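Local structure of probable dipeptidase (Pseudomonas aeruginosa, 3B40) at residues 24-29 with 356-361. The protein probably acts as a metal-dependent dipeptidase of the membrane dipeptidase family, hydrolysing dipeptides. The protein carries 11 engineered substitutions. Numbering follows the deposited sequence.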
ATOM      1  N   SER A  24     -14.516  -6.467   6.983  1.00 14.55           N
ATOM      2  CA  SER A  24     -13.323  -6.712   6.206  1.00 13.86           C
ATOM      3  C   SER A  24     -12.803  -5.336   5.741  1.00 13.69           C
ATOM      4  O   SER A  24     -13.576  -4.435   5.451  1.00 13.07           O
ATOM      5  CB  SER A  24     -13.632  -7.619   5.029  1.00 14.15           C
ATOM      6  OG  SER A  24     -14.802  -7.198   4.385  1.00 15.77           O
ATOM      7  N   PHE A  25     -11.489  -5.174   5.726  1.00 13.03           N
ATOM      8  CA  PHE A  25     -10.884  -3.879   5.482  1.00 12.37           C
ATOM      9  C   PHE A  25      -9.597  -4.120   4.735  1.00 12.75           C
ATOM     10  O   PHE A  25      -8.820  -4.982   5.115  1.00 13.35           O
ATOM     11  CB  PHE A  25     -10.617  -3.133   6.789  1.00 11.58           C
ATOM     12  CG  PHE A  25      -9.839  -1.851   6.609  1.00 12.94           C
ATOM     13  CD1 PHE A  25     -10.393  -0.769   5.925  1.00 11.26           C
ATOM     14  CD2 PHE A  25      -8.531  -1.747   7.079  1.00 12.05           C
ATOM     15  CE1 PHE A  25      -9.668   0.427   5.753  1.00 15.46           C
ATOM     16  CE2 PHE A  25      -7.802  -0.539   6.919  1.00 11.79           C
ATOM     17  CZ  PHE A  25      -8.372   0.529   6.257  1.00 12.65           C
ATOM     18  N   ASP A  26      -9.404  -3.366   3.651  1.00 12.73           N
ATOM     19  CA  ASP A  26      -8.204  -3.475   2.813  1.00 12.55           C
ATOM     20  C   ASP A  26      -7.462  -2.139   2.921  1.00 12.17           C
ATOM     21  O   ASP A  26      -7.964  -1.111   2.475  1.00 11.19           O
ATOM     22  CB  ASP A  26      -8.635  -3.775   1.376  1.00 11.38           C
ATOM     23  CG  ASP A  26      -7.456  -3.911   0.399  1.00 13.62           C
ATOM     24  OD1 ASP A  26      -6.341  -3.402   0.666  1.00 15.93           O
ATOM     25  OD2 ASP A  26      -7.662  -4.519  -0.665  1.00 11.94           O
ATOM     26  N   SER A  27      -6.275  -2.162   3.529  1.00 12.97           N
ATOM     27  CA  SER A  27      -5.568  -0.939   3.870  1.00 13.74           C
ATOM     28  C   SER A  27      -4.868  -0.290   2.701  1.00 14.20           C
ATOM     29  O   SER A  27      -4.160   0.698   2.888  1.00 14.00           O
ATOM     30  CB  SER A  27      -4.577  -1.169   5.039  1.00 14.72           C
ATOM     31  OG  SER A  27      -3.717  -2.255   4.744  1.00 13.59           O
ATOM     32  N   ARG A  28      -5.029  -0.830   1.488  1.00 14.23           N
ATOM     33  CA  ARG A  28      -4.340  -0.237   0.334  1.00 13.24           C
ATOM     34  C   ARG A  28      -4.960  -0.556  -1.039  1.00 12.83           C
ATOM     35  O   ARG A  28      -4.708  -1.599  -1.631  1.00 12.84           O
ATOM     36  CB  ARG A  28      -2.835  -0.566   0.376  1.00 14.12           C
ATOM     37  CG  ARG A  28      -2.047  -0.076  -0.826  1.00 14.38           C
ATOM     38  CD  ARG A  28      -1.718   1.394  -0.697  1.00 17.41           C
ATOM     39  NE  ARG A  28      -0.853   1.812  -1.807  1.00 17.67           N
ATOM     40  CZ  ARG A  28      -1.081   2.878  -2.575  1.00 18.12           C
ATOM     41  NH1 ARG A  28      -2.154   3.662  -2.357  1.00 13.47           N
ATOM     42  NH2 ARG A  28      -0.228   3.141  -3.559  1.00 16.08           N
ATOM     43  N   ILE A  29      -5.799   0.358  -1.500  1.00 13.03           N
ATOM     44  CA  ILE A  29      -6.323   0.382  -2.855  1.00 13.86           C
ATOM     45  C   ILE A  29      -6.114   1.776  -3.447  1.00 14.24           C
ATOM     46  O   ILE A  29      -6.330   2.805  -2.792  1.00 13.53           O
ATOM     47  CB  ILE A  29      -7.835  -0.024  -2.929  1.00 13.52           C
ATOM     48  CG1 ILE A  29      -8.044  -1.381  -2.259  1.00 12.84           C
ATOM     49  CG2 ILE A  29      -8.366  -0.003  -4.425  1.00 13.63           C
ATOM     50  CD1 ILE A  29      -9.498  -1.864  -2.203  1.00 14.58           C
ATOM     51  N   ILE A 356      -4.213  -7.294   6.342  1.00 11.30           N
ATOM     52  CA  ILE A 356      -4.216  -7.757   4.952  1.00 12.30           C
ATOM     53  C   ILE A 356      -4.433  -6.544   4.073  1.00 11.71           C
ATOM     54  O   ILE A 356      -5.170  -5.636   4.437  1.00 12.56           O
ATOM     55  CB  ILE A 356      -5.380  -8.810   4.670  1.00 11.72           C
ATOM     56  CG1 ILE A 356      -5.315  -9.983   5.662  1.00 11.39           C
ATOM     57  CG2 ILE A 356      -5.321  -9.328   3.197  1.00 11.69           C
ATOM     58  CD1 ILE A 356      -6.601 -10.865   5.693  1.00 12.43           C
ATOM     59  N   SER A 357      -3.793  -6.531   2.915  1.00 12.96           N
ATOM     60  CA  SER A 357      -3.973  -5.436   1.946  1.00 13.01           C
ATOM     61  C   SER A 357      -3.716  -6.005   0.570  1.00 12.80           C
ATOM     62  O   SER A 357      -3.070  -7.030   0.466  1.00 14.34           O
ATOM     63  CB  SER A 357      -3.065  -4.261   2.239  1.00 12.23           C
ATOM     64  OG  SER A 357      -1.695  -4.587   2.123  1.00 13.60           O
ATOM     65  N   SER A 358      -4.227  -5.350  -0.467  1.00 12.30           N
ATOM     66  CA  SER A 358      -4.102  -5.840  -1.854  1.00 13.05           C
ATOM     67  C   SER A 358      -3.085  -5.161  -2.762  1.00 13.43           C
ATOM     68  O   SER A 358      -2.416  -5.825  -3.594  1.00 13.40           O
ATOM     69  CB  SER A 358      -5.453  -5.714  -2.546  1.00 13.06           C
ATOM     70  OG  SER A 358      -5.945  -4.389  -2.499  1.00 13.38           O
ATOM     71  N   ASP A 359      -2.961  -3.855  -2.588  1.00 13.20           N
ATOM     72  CA  ASP A 359      -2.289  -2.967  -3.558  1.00 14.70           C
ATOM     73  C   ASP A 359      -3.079  -2.979  -4.872  1.00 13.98           C
ATOM     74  O   ASP A 359      -2.523  -2.744  -5.938  1.00 12.85           O
ATOM     75  CB  ASP A 359      -0.835  -3.352  -3.797  1.00 15.16           C
ATOM     76  CG  ASP A 359       0.125  -2.129  -3.775  1.00 18.03           C
ATOM     77  OD1 ASP A 359      -0.324  -0.951  -3.867  1.00 21.23           O
ATOM     78  OD2 ASP A 359       1.356  -2.367  -3.680  1.00 21.64           O
ATOM     79  N   PHE A 360      -4.389  -3.200  -4.763  1.00 12.84           N
ATOM     80  CA  PHE A 360      -5.243  -3.178  -5.940  1.00 13.51           C
ATOM     81  C   PHE A 360      -5.076  -1.837  -6.663  1.00 13.13           C
ATOM     82  O   PHE A 360      -4.863  -0.807  -6.032  1.00 13.09           O
ATOM     83  CB  PHE A 360      -6.726  -3.462  -5.595  1.00 12.35           C
ATOM     84  CG  PHE A 360      -7.070  -4.954  -5.393  1.00 12.18           C
ATOM     85  CD1 PHE A 360      -6.412  -5.962  -6.107  1.00  9.66           C
ATOM     86  CD2 PHE A 360      -8.051  -5.324  -4.472  1.00  8.12           C
ATOM     87  CE1 PHE A 360      -6.719  -7.302  -5.909  1.00  9.79           C
ATOM     88  CE2 PHE A 360      -8.375  -6.657  -4.272  1.00 10.17           C
ATOM     89  CZ  PHE A 360      -7.695  -7.657  -4.977  1.00 11.14           C
ATOM     90  N   ASN A 361      -5.213  -1.863  -7.989  1.00 13.92           N
ATOM     91  CA  ASN A 361      -5.056  -0.678  -8.870  1.00 14.31           C
ATOM     92  C   ASN A 361      -3.646  -0.063  -8.889  1.00 14.59           C
ATOM     93  O   ASN A 361      -3.448   0.970  -9.506  1.00 14.05           O
ATOM     94  CB  ASN A 361      -6.124   0.422  -8.626  1.00 14.16           C
ATOM     95  CG  ASN A 361      -7.548  -0.023  -8.964  1.00 15.72           C
ATOM     96  OD1 ASN A 361      -7.793  -0.861  -9.864  1.00 16.43           O
ATOM     97  ND2 ASN A 361      -8.501   0.535  -8.240  1.00 11.75           N
TER
HETATM   98  O   HOH W   1      -7.165  -5.678   7.290  1.00 17.93           O
HETATM   99  O   HOH W   2       1.863   1.030  -3.675  1.00 19.79           O
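Asp26 OD1 is gripped by two backbone amides: Ser358 N across the contact at 3.1 Å, and Arg28 N, two residues on, which makes an Asx turn. The two donors reach OD1 from opposite faces of the carboxylate plane. The other oxygen, OD2, takes the hydroxyl of Ser358 on its syn lone pair, OG to OD2 being 2.5 Å, a very short bond. Three bonds fix the rotation of a carboxylate that CG anti to the backbone N (chi1 180°) carries toward segment 356-361. Ser358 OG in turn accepts from Phe360 N at 3.0 Å, an ST turn, so one hydroxyl ties Asp26 to the bend after strand 354-357. That bend places Ser358 CB over the centre of the Phe360 ring, 3.2 Å above its plane.

Further along, Asp359 N gives Arg28 O a weak bond, bent to 126°. Arg28 NE and Asp359 OD1, 3.5 Å apart, form a loose salt bridge with the guanidinium and carboxylate planes 53° apart; a water between Arg28 NH2 and OD1 reinforces it. Elsewhere, Ile29 CG2 packs on Phe360 CB at 4.0 Å.

Strands 25-29 and 354-357 come together as the first and last of a parallel sheet, consistent with closure of the TIM barrel expected of this family. Ser27 OG and Ser357 OG both bond Ser233 O of strand 230-235, Asp26 pairs with strand 62-68, and helix 389-409 packs against Ile356.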